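Local atomic coordinates of glutamine cyclotransferase (PDB entry 3NOL), a protein that catalyses the cyclisation of amino-terminal glutamine to pyroglutamate with release of ammonia, as a bacterial glutaminyl cyclase built on a beta-propeller. Residues Y37-K42 / P247-I252; F44-F49 / T242-P247; F55-G60 / R68-E73. All coordinates share one frame; numbering follows the deposited sequence.

Interactions 1 and 2 both draw on the chain end that runs from strand 238-243 into strand 248-256, and they share Pro247; through strand 44-51, interaction 2 connects that sheet to the four-stranded sheet holding interaction 3. Interaction 1 is partly buried, its centre about 14 Å from the centre of the chain, and rests on backbone pairing. Interaction 2, its centre about 8 Å from the chain's centre, is buried and works through side chains: a lysine-glutamate salt bridge and methyl groups over rings. Interaction 3 is also buried and combines hairpin bonds with aromatic packing. Polar side chains tie the three together: Glu57 OE2 bonds His39 NE2 at 2.7 Å and also Thr45 OG1, while Asp40 pairs with Arg68.

Interaction 1. Residues Y37-K42 / P247-I252; sequences YPHDTK and PKVFEI
Antiparallel strand pairing joins Tyr37 and Pro38, at the end of strand 28-38, to Lys248 and Val249, at the start of strand 248-256, in a partly buried part of the propeller. Tyr37 and Val249 form a hydrogen-bonded pair: Tyr37 N reaches Val249 O at 2.8 Å and nearly straight (172°), and Val249 N returns a bond to Tyr37 O. Two residues on, past the Pro38-Lys248 non-hydrogen-bonded pair, His39 N donates to Pro247 O at 2.9 Å, but from above the carbonyl plane, consistent with the strand ending at Pro38. Tyr37 CG lies anti to its carbonyl carbon (chi1 -64°), and the ring runs out beside Glu251, whose OE2 sits in the ring plane at its edge, 3.6 Å from Tyr37 OH. A water links the two, 2.8 Å from Tyr37 OH, and donates to Glu251 OE2. With a leucine in place of Tyr37, the hydroxyl is gone and Glu251 would probably lose its water-mediated tie to this strand. His39 CB packs on the Lys248 backbone, while its ring nears Val249 CG2 and bonds Trp246 O through ND1. Beyond it, Thr41 CG2 meets Pro247 CB at 3.7 Å. Pairing the first strand with the last is the "Velcro" closure typical of many beta-propellers.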
loop_
_atom_site.group_PDB
_atom_site.type_symbol
_atom_site.label_atom_id
_atom_site.label_comp_id
_atom_site.label_asym_id
_atom_site.label_seq_id
_atom_site.Cartn_x
_atom_site.Cartn_y
_atom_site.Cartn_z
ATOM N N TYR A 37 -5.044 -13.545 -8.970
ATOM C CA TYR A 37 -6.322 -13.634 -8.276
ATOM C C TYR A 37 -7.237 -12.495 -8.723
ATOM O O TYR A 37 -6.743 -11.427 -9.076
ATOM C CB TYR A 37 -6.095 -13.560 -6.765
ATOM C CG TYR A 37 -5.292 -14.730 -6.250
ATOM C CD1 TYR A 37 -5.817 -16.021 -6.288
ATOM C CD2 TYR A 37 -3.994 -14.554 -5.781
ATOM C CE1 TYR A 37 -5.073 -17.113 -5.828
ATOM C CE2 TYR A 37 -3.239 -15.638 -5.343
ATOM C CZ TYR A 37 -3.799 -16.912 -5.363
ATOM O OH TYR A 37 -3.053 -17.990 -4.922
ATOM N N PRO A 38 -8.567 -12.718 -8.731
ATOM C CA PRO A 38 -9.462 -11.646 -9.174
ATOM C C PRO A 38 -9.357 -10.387 -8.300
ATOM O O PRO A 38 -9.280 -10.478 -7.056
ATOM C CB PRO A 38 -10.858 -12.257 -9.013
ATOM C CG PRO A 38 -10.664 -13.710 -8.924
ATOM C CD PRO A 38 -9.301 -13.943 -8.362
ATOM N N HIS A 39 -9.326 -9.224 -8.949
ATOM C CA HIS A 39 -9.460 -7.945 -8.237
ATOM C C HIS A 39 -10.621 -7.149 -8.826
ATOM O O HIS A 39 -10.934 -7.255 -10.029
ATOM C CB HIS A 39 -8.151 -7.146 -8.296
ATOM C CG HIS A 39 -8.183 -5.855 -7.523
ATOM N ND1 HIS A 39 -8.222 -4.629 -8.142
ATOM C CD2 HIS A 39 -8.155 -5.603 -6.186
ATOM C CE1 HIS A 39 -8.231 -3.667 -7.227
ATOM N NE2 HIS A 39 -8.191 -4.233 -6.029
ATOM N N ASP A 40 -11.279 -6.388 -7.959
ATOM C CA ASP A 40 -12.465 -5.607 -8.323
ATOM C C ASP A 40 -12.052 -4.502 -9.303
ATOM O O ASP A 40 -11.248 -3.621 -8.968
ATOM C CB ASP A 40 -13.059 -5.029 -7.022
ATOM C CG ASP A 40 -14.350 -4.252 -7.242
ATOM O OD1 ASP A 40 -14.724 -3.954 -8.417
ATOM O OD2 ASP A 40 -14.958 -3.903 -6.209
ATOM N N THR A 41 -12.612 -4.542 -10.514
ATOM C CA THR A 41 -12.231 -3.555 -11.548
ATOM C C THR A 41 -12.841 -2.177 -11.307
ATOM O O THR A 41 -12.563 -1.239 -12.049
ATOM C CB THR A 41 -12.595 -4.030 -12.986
ATOM O OG1 THR A 41 -13.983 -4.391 -13.042
ATOM C CG2 THR A 41 -11.728 -5.202 -13.414
ATOM N N LYS A 42 -13.672 -2.050 -10.274
ATOM C CA LYS A 42 -14.205 -0.760 -9.872
ATOM C C LYS A 42 -13.479 -0.193 -8.638
ATOM O O LYS A 42 -13.802 0.897 -8.160
ATOM C CB LYS A 42 -15.732 -0.859 -9.639
ATOM C CG LYS A 42 -16.521 -1.124 -10.933
ATOM C CD LYS A 42 -18.019 -0.964 -10.720
ATOM C CE LYS A 42 -18.774 -1.076 -12.034
ATOM N NZ LYS A 42 -18.571 -2.397 -12.689
ATOM N N PRO A 247 -7.813 -5.704 -12.874
ATOM C CA PRO A 247 -8.654 -6.917 -12.788
ATOM C C PRO A 247 -8.040 -8.072 -11.998
ATOM O O PRO A 247 -8.705 -9.100 -11.806
ATOM C CB PRO A 247 -8.804 -7.340 -14.262
ATOM C CG PRO A 247 -7.488 -6.873 -14.894
ATOM C CD PRO A 247 -7.181 -5.557 -14.209
ATOM N N LYS A 248 -6.779 -7.920 -11.590
ATOM C CA LYS A 248 -6.090 -8.979 -10.835
ATOM C C LYS A 248 -5.248 -8.426 -9.691
ATOM O O LYS A 248 -4.796 -7.287 -9.759
ATOM C CB LYS A 248 -5.149 -9.794 -11.751
ATOM C CG LYS A 248 -5.787 -10.518 -12.957
ATOM C CD LYS A 248 -6.789 -11.614 -12.566
ATOM C CE LYS A 248 -7.298 -12.323 -13.841
ATOM N NZ LYS A 248 -8.351 -13.348 -13.539
ATOM N N VAL A 249 -5.031 -9.261 -8.665
ATOM C CA VAL A 249 -3.910 -9.134 -7.747
ATOM C C VAL A 249 -2.932 -10.228 -8.189
ATOM O O VAL A 249 -3.340 -11.383 -8.374
ATOM C CB VAL A 249 -4.308 -9.407 -6.273
ATOM C CG1 VAL A 249 -3.082 -9.319 -5.346
ATOM C CG2 VAL A 249 -5.410 -8.439 -5.818
ATOM N N PHE A 250 -1.668 -9.871 -8.341
ATOM C CA PHE A 250 -0.648 -10.830 -8.768
ATOM C C PHE A 250 0.207 -11.212 -7.579
ATOM O O PHE A 250 0.735 -10.342 -6.874
ATOM C CB PHE A 250 0.276 -10.227 -9.827
ATOM C CG PHE A 250 -0.428 -9.860 -11.106
ATOM C CD1 PHE A 250 -0.769 -8.541 -11.356
ATOM C CD2 PHE A 250 -0.770 -10.848 -12.045
ATOM C CE1 PHE A 250 -1.444 -8.180 -12.536
ATOM C CE2 PHE A 250 -1.440 -10.511 -13.230
ATOM C CZ PHE A 250 -1.772 -9.160 -13.479
ATOM N N GLU A 251 0.367 -12.516 -7.381
ATOM C CA GLU A 251 1.371 -13.022 -6.463
ATOM C C GLU A 251 2.632 -13.222 -7.304
ATOM O O GLU A 251 2.611 -13.972 -8.301
ATOM C CB GLU A 251 0.898 -14.338 -5.853
ATOM C CG GLU A 251 1.933 -14.985 -4.969
ATOM C CD GLU A 251 1.481 -16.343 -4.420
ATOM O OE1 GLU A 251 2.351 -17.055 -3.878
ATOM O OE2 GLU A 251 0.283 -16.679 -4.527
ATOM N N ILE A 252 3.700 -12.528 -6.923
ATOM C CA ILE A 252 4.930 -12.503 -7.742
ATOM C C ILE A 252 6.179 -12.887 -6.965
ATOM O O ILE A 252 6.298 -12.614 -5.767
ATOM C CB ILE A 252 5.190 -11.114 -8.399
ATOM C CG1 ILE A 252 5.326 -9.996 -7.331
ATOM C CG2 ILE A 252 4.137 -10.789 -9.445
ATOM C CD1 ILE A 252 5.860 -8.655 -7.936
HETATM O O HOH W 1 -1.049 -18.335 -2.940
#

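Interaction 2. Residues F44-F49 / T242-P247; sequences FTEGFF and TGKLWP. With CA (calcium ion), chain B; GOL (glycerol), chain C.
Lys244 NZ is gripped by three oxygens: Glu46 OE2 at 2.8 Å in a salt bridge, O1 of a glycerol probably from the crystallisation liquor, and, more weakly, Glu46 OE1 at 3.2 Å. Glu46 OE2 is met on its syn side, 24° out of the carboxylate plane, and the glycerol O1 donates to Glu46 OE1, so the ligand hydroxyl bridges both charges; Asn175 and Trp104 also bond the glycerol. Lys244 gets there as a chain extended beyond CG, its CG passing 3.3 Å from Thr45 O, whereas Glu46 bends at chi2 (-66°), which turns its carboxylate toward the lysine ammonium. Nearby, Leu245 sets CD2 over the centre of the Phe44 ring, 3.6 Å from the centroid and 6° off the normal, with CD1 3.7 Å from Phe44 CE2. Thr242 CG2 lies over one face of the Phe48 ring in a longer CH-pi contact, 4.2 Å from the centroid, while Thr242 OG1 bonds Lys248 O. A type II turn from Gly243 to Trp246 presents Lys244 and Leu245 to strand 44-51, where Glu46 and Gly47 form a classic bulge opposite Ser58. Phe48 O binds calcium at 2.3 Å, a site completed by a water, Glu176, Leu177, Glu178 and Ile230. The chemistry implies a buried ion pair that can still accept a small hydroxyl compound.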
loop_
_atom_site.group_PDB
_atom_site.type_symbol
_atom_site.label_atom_id
_atom_site.label_comp_id
_atom_site.label_asym_id
_atom_site.label_seq_id
_atom_site.Cartn_x
_atom_site.Cartn_y
_atom_site.Cartn_z
ATOM N N PHE A 44 -10.652 1.536 -6.808
ATOM C CA PHE A 44 -9.482 2.436 -6.822
ATOM C C PHE A 44 -8.618 2.202 -5.582
ATOM O O PHE A 44 -8.781 2.878 -4.552
ATOM C CB PHE A 44 -9.900 3.912 -6.855
ATOM C CG PHE A 44 -10.555 4.345 -8.144
ATOM C CD1 PHE A 44 -11.952 4.325 -8.270
ATOM C CD2 PHE A 44 -9.774 4.811 -9.215
ATOM C CE1 PHE A 44 -12.570 4.777 -9.463
ATOM C CE2 PHE A 44 -10.379 5.231 -10.422
ATOM C CZ PHE A 44 -11.774 5.221 -10.539
ATOM N N THR A 45 -7.721 1.235 -5.670
ATOM C CA THR A 45 -6.911 0.843 -4.518
ATOM C C THR A 45 -6.060 1.991 -3.967
ATOM O O THR A 45 -5.248 2.573 -4.718
ATOM C CB THR A 45 -5.978 -0.328 -4.928
ATOM O OG1 THR A 45 -6.781 -1.396 -5.452
ATOM C CG2 THR A 45 -5.185 -0.816 -3.734
ATOM N N GLU A 46 -6.239 2.321 -2.674
ATOM C CA GLU A 46 -5.435 3.368 -2.001
ATOM C C GLU A 46 -4.634 2.879 -0.764
ATOM O O GLU A 46 -3.812 3.617 -0.187
ATOM C CB GLU A 46 -6.317 4.539 -1.568
ATOM C CG GLU A 46 -7.142 5.209 -2.683
ATOM C CD GLU A 46 -6.282 5.928 -3.723
ATOM O OE1 GLU A 46 -5.039 5.941 -3.599
ATOM O OE2 GLU A 46 -6.857 6.517 -4.675
ATOM N N GLY A 47 -4.910 1.647 -0.358
ATOM C CA GLY A 47 -4.260 1.030 0.799
ATOM C C GLY A 47 -4.510 -0.459 0.680
ATOM O O GLY A 47 -5.577 -0.880 0.209
ATOM N N PHE A 48 -3.509 -1.257 1.024
ATOM C CA PHE A 48 -3.586 -2.695 0.741
ATOM C C PHE A 48 -2.592 -3.434 1.609
ATOM O O PHE A 48 -1.410 -3.131 1.604
ATOM C CB PHE A 48 -3.273 -2.920 -0.765
ATOM C CG PHE A 48 -3.395 -4.332 -1.236
ATOM C CD1 PHE A 48 -4.612 -5.027 -1.115
ATOM C CD2 PHE A 48 -2.347 -4.934 -1.932
ATOM C CE1 PHE A 48 -4.746 -6.350 -1.612
ATOM C CE2 PHE A 48 -2.476 -6.251 -2.434
ATOM C CZ PHE A 48 -3.667 -6.956 -2.270
ATOM N N PHE A 49 -3.075 -4.389 2.391
ATOM C CA PHE A 49 -2.150 -5.233 3.146
ATOM C C PHE A 49 -2.744 -6.626 3.337
ATOM O O PHE A 49 -3.937 -6.832 3.107
ATOM C CB PHE A 49 -1.720 -4.562 4.480
ATOM C CG PHE A 49 -2.835 -4.398 5.483
ATOM C CD1 PHE A 49 -3.493 -3.174 5.615
ATOM C CD2 PHE A 49 -3.218 -5.451 6.302
ATOM C CE1 PHE A 49 -4.497 -3.002 6.542
ATOM C CE2 PHE A 49 -4.247 -5.287 7.250
ATOM C CZ PHE A 49 -4.894 -4.054 7.365
ATOM N N THR A 242 -1.074 -5.037 -6.870
ATOM C CA THR A 242 -2.240 -4.719 -7.689
ATOM C C THR A 242 -2.221 -3.234 -8.122
ATOM O O THR A 242 -1.191 -2.543 -8.028
ATOM C CB THR A 242 -3.584 -5.158 -6.975
ATOM O OG1 THR A 242 -4.694 -5.127 -7.904
ATOM C CG2 THR A 242 -3.871 -4.269 -5.766
ATOM N N GLY A 243 -3.354 -2.768 -8.639
ATOM C CA GLY A 243 -3.468 -1.379 -9.042
ATOM C C GLY A 243 -4.920 -0.928 -9.093
ATOM O O GLY A 243 -5.886 -1.742 -8.945
ATOM N N LYS A 244 -5.081 0.380 -9.287
ATOM C CA LYS A 244 -6.424 0.963 -9.271
ATOM C C LYS A 244 -7.202 0.501 -10.491
ATOM O O LYS A 244 -6.763 0.739 -11.625
ATOM C CB LYS A 244 -6.344 2.481 -9.203
ATOM C CG LYS A 244 -5.502 2.999 -8.001
ATOM C CD LYS A 244 -5.758 4.507 -7.800
ATOM C CE LYS A 244 -4.733 5.200 -6.876
ATOM N NZ LYS A 244 -4.973 6.689 -6.750
ATOM N N LEU A 245 -8.343 -0.143 -10.230
ATOM C CA LEU A 245 -9.254 -0.731 -11.254
ATOM C C LEU A 245 -8.668 -1.979 -11.929
ATOM O O LEU A 245 -9.245 -2.513 -12.882
ATOM C CB LEU A 245 -9.675 0.308 -12.303
ATOM C CG LEU A 245 -10.129 1.693 -11.811
ATOM C CD1 LEU A 245 -10.482 2.602 -13.002
ATOM C CD2 LEU A 245 -11.317 1.559 -10.862
ATOM N N TRP A 246 -7.525 -2.449 -11.423
ATOM C CA TRP A 246 -6.863 -3.594 -12.025
ATOM C C TRP A 246 -7.726 -4.851 -11.835
ATOM O O TRP A 246 -8.332 -5.038 -10.771
ATOM C CB TRP A 246 -5.469 -3.780 -11.421
ATOM C CG TRP A 246 -4.469 -2.831 -11.979
ATOM C CD1 TRP A 246 -4.681 -1.534 -12.409
ATOM C CD2 TRP A 246 -3.098 -3.115 -12.222
ATOM N NE1 TRP A 246 -3.501 -0.999 -12.883
ATOM C CE2 TRP A 246 -2.517 -1.950 -12.791
ATOM C CE3 TRP A 246 -2.297 -4.244 -12.029
ATOM C CZ2 TRP A 246 -1.164 -1.890 -13.157
ATOM C CZ3 TRP A 246 -0.956 -4.180 -12.399
ATOM C CH2 TRP A 246 -0.405 -3.014 -12.953
ATOM N N PRO A 247 -7.813 -5.704 -12.874
ATOM C CA PRO A 247 -8.654 -6.917 -12.788
ATOM C C PRO A 247 -8.040 -8.072 -11.998
ATOM O O PRO A 247 -8.705 -9.100 -11.806
ATOM C CB PRO A 247 -8.804 -7.340 -14.262
ATOM C CG PRO A 247 -7.488 -6.873 -14.894
ATOM C CD PRO A 247 -7.181 -5.557 -14.209
HETATM CA CA CA B . 0.671 -2.142 1.673
HETATM C C1 GOL C . -2.667 9.004 -4.742
HETATM O O1 GOL C . -3.182 7.683 -4.856
HETATM C C2 GOL C . -3.729 10.078 -5.002
HETATM O O2 GOL C . -4.652 10.094 -3.920
HETATM C C3 GOL C . -3.108 11.478 -4.989
HETATM O O3 GOL C . -4.146 12.415 -5.223
HETATM O O HOH W 2 0.091 -1.465 3.896
#

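Interaction 3. Residues F55-G60 / R68-E73; sequences FYESTG and RKVDIE
Strands 54-61 and 64-70 form a beta hairpin in one four-stranded antiparallel sheet of the propeller, and four backbone bonds secure the paired residues. Phe55 with Val70 and Glu57 with Arg68 are hydrogen-bonded pairs; Glu57 N reaches Arg68 O at 2.9 Å and Arg68 N meets Glu57 O at 2.8 Å, both nearly along the C=O axis. Tyr56 and Lys69 are the non-hydrogen-bonded pair between them. Aromatic packing follows on the two faces. Beside Val70, the Phe55 ring takes Ile72 CG1 over its centre, 3.7 Å from the centroid and 5° off the normal, and Ile72 CG2 also reaches Phe55 CZ; Phe48 and Phe240 meet the same ring from other strands. On the face of Tyr56 and Lys69 the two side chains run side by side in the same direction, the fully extended lysine laying CG off-centre over the tyrosine ring (4.2 Å to the centroid) and CD 3.4 Å from Tyr56 OH. Polar and charged groups make up the rest. Glu57 CG stands anti to the backbone N (chi1 -164°), which carries the extended side chain across to Thr45, held by OE2 along with His39. Arg68 pairs with Asp40 in a salt bridge. Glu57 OE1 and Arg68 NH1, 5.0 Å apart, are bridged by a water that donates to OE1 and lies in the guanidinium plane, 2.9 Å from NH1.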
loop_
_atom_site.group_PDB
_atom_site.type_symbol
_atom_site.label_atom_id
_atom_site.label_comp_id
_atom_site.label_asym_id
_atom_site.label_seq_id
_atom_site.Cartn_x
_atom_site.Cartn_y
_atom_site.Cartn_z
ATOM N N PHE A 55 -6.786 -10.297 2.515
ATOM C CA PHE A 55 -6.411 -8.934 2.133
ATOM C C PHE A 55 -7.285 -7.939 2.891
ATOM O O PHE A 55 -8.495 -8.187 3.100
ATOM C CB PHE A 55 -6.657 -8.688 0.636
ATOM C CG PHE A 55 -5.741 -9.462 -0.278
ATOM C CD1 PHE A 55 -4.418 -9.737 0.086
ATOM C CD2 PHE A 55 -6.181 -9.841 -1.543
ATOM C CE1 PHE A 55 -3.580 -10.453 -0.773
ATOM C CE2 PHE A 55 -5.337 -10.544 -2.429
ATOM C CZ PHE A 55 -4.048 -10.850 -2.043
ATOM N N TYR A 56 -6.696 -6.807 3.249
ATOM C CA TYR A 56 -7.480 -5.641 3.692
ATOM C C TYR A 56 -7.177 -4.519 2.711
ATOM O O TYR A 56 -6.013 -4.266 2.394
ATOM C CB TYR A 56 -7.106 -5.246 5.118
ATOM C CG TYR A 56 -7.710 -6.190 6.135
ATOM C CD1 TYR A 56 -8.919 -5.873 6.763
ATOM C CD2 TYR A 56 -7.084 -7.404 6.455
ATOM C CE1 TYR A 56 -9.501 -6.743 7.705
ATOM C CE2 TYR A 56 -7.653 -8.286 7.401
ATOM C CZ TYR A 56 -8.856 -7.937 8.019
ATOM O OH TYR A 56 -9.418 -8.813 8.937
ATOM N N GLU A 57 -8.230 -3.902 2.205
ATOM C CA GLU A 57 -8.092 -2.903 1.162
ATOM C C GLU A 57 -8.899 -1.652 1.479
ATOM O O GLU A 57 -10.052 -1.738 1.918
ATOM C CB GLU A 57 -8.549 -3.490 -0.173
ATOM C CG GLU A 57 -8.094 -2.697 -1.415
ATOM C CD GLU A 57 -8.507 -3.360 -2.747
ATOM O OE1 GLU A 57 -8.987 -4.519 -2.730
ATOM O OE2 GLU A 57 -8.318 -2.705 -3.798
ATOM N N SER A 58 -8.251 -0.505 1.281
ATOM C CA SER A 58 -8.890 0.794 1.312
ATOM C C SER A 58 -9.111 1.149 -0.149
ATOM O O SER A 58 -8.141 1.229 -0.929
ATOM C CB SER A 58 -7.933 1.832 1.950
ATOM O OG SER A 58 -8.424 3.139 1.776
ATOM N N THR A 59 -10.381 1.351 -0.508
ATOM C CA THR A 59 -10.804 1.566 -1.907
ATOM C C THR A 59 -11.668 2.791 -2.082
ATOM O O THR A 59 -12.546 3.075 -1.255
ATOM C CB THR A 59 -11.645 0.379 -2.484
ATOM O OG1 THR A 59 -12.821 0.151 -1.690
ATOM C CG2 THR A 59 -10.831 -0.878 -2.577
ATOM N N GLY A 60 -11.425 3.508 -3.175
ATOM C CA GLY A 60 -12.363 4.503 -3.645
ATOM C C GLY A 60 -13.300 3.683 -4.516
ATOM O O GLY A 60 -12.880 2.713 -5.220
ATOM N N ARG A 68 -12.329 -2.702 3.219
ATOM C CA ARG A 68 -12.894 -4.048 3.069
ATOM C C ARG A 68 -11.923 -5.155 3.438
ATOM O O ARG A 68 -10.719 -5.028 3.207
ATOM C CB ARG A 68 -13.405 -4.289 1.649
ATOM C CG ARG A 68 -12.389 -3.987 0.556
ATOM C CD ARG A 68 -12.827 -4.418 -0.865
ATOM N NE ARG A 68 -14.182 -3.968 -1.196
ATOM C CZ ARG A 68 -14.663 -3.792 -2.430
ATOM N NH1 ARG A 68 -13.903 -3.999 -3.534
ATOM N NH2 ARG A 68 -15.933 -3.407 -2.550
ATOM N N LYS A 69 -12.475 -6.233 4.000
ATOM C CA LYS A 69 -11.754 -7.494 4.170
ATOM C C LYS A 69 -12.112 -8.389 2.985
ATOM O O LYS A 69 -13.291 -8.617 2.727
ATOM C CB LYS A 69 -12.196 -8.180 5.466
ATOM C CG LYS A 69 -11.465 -9.459 5.735
ATOM C CD LYS A 69 -11.931 -10.078 7.079
ATOM C CE LYS A 69 -11.239 -11.415 7.361
ATOM N NZ LYS A 69 -11.717 -12.040 8.649
ATOM N N VAL A 70 -11.094 -8.900 2.293
ATOM C CA VAL A 70 -11.278 -9.563 1.003
ATOM C C VAL A 70 -10.641 -10.968 0.979
ATOM O O VAL A 70 -9.465 -11.149 1.360
ATOM C CB VAL A 70 -10.680 -8.674 -0.147
ATOM C CG1 VAL A 70 -10.773 -9.367 -1.478
ATOM C CG2 VAL A 70 -11.352 -7.347 -0.218
ATOM N N ASP A 71 -11.444 -11.946 0.549
ATOM C CA ASP A 71 -10.979 -13.314 0.285
ATOM C C ASP A 71 -9.985 -13.292 -0.868
ATOM O O ASP A 71 -10.304 -12.771 -1.946
ATOM C CB ASP A 71 -12.159 -14.213 -0.112
ATOM C CG ASP A 71 -11.726 -15.642 -0.382
ATOM O OD1 ASP A 71 -11.335 -16.345 0.568
ATOM O OD2 ASP A 71 -11.746 -16.051 -1.561
ATOM N N ILE A 72 -8.787 -13.827 -0.637
ATOM C CA ILE A 72 -7.713 -13.766 -1.641
ATOM C C ILE A 72 -8.108 -14.466 -2.941
ATOM O O ILE A 72 -7.998 -13.890 -4.030
ATOM C CB ILE A 72 -6.366 -14.339 -1.120
ATOM C CG1 ILE A 72 -5.832 -13.477 0.031
ATOM C CG2 ILE A 72 -5.334 -14.406 -2.264
ATOM C CD1 ILE A 72 -4.576 -14.015 0.703
ATOM N N GLU A 73 -8.557 -15.718 -2.814
ATOM C CA GLU A 73 -8.816 -16.577 -3.982
ATOM C C GLU A 73 -9.923 -16.071 -4.907
ATOM O O GLU A 73 -9.836 -16.237 -6.127
ATOM C CB GLU A 73 -9.141 -17.999 -3.505
ATOM C CG GLU A 73 -7.889 -18.767 -3.131
ATOM C CD GLU A 73 -8.161 -20.067 -2.387
ATOM O OE1 GLU A 73 -9.339 -20.453 -2.197
ATOM O OE2 GLU A 73 -7.169 -20.708 -1.988
HETATM O O HOH W 3 -11.287 -5.028 -4.063
#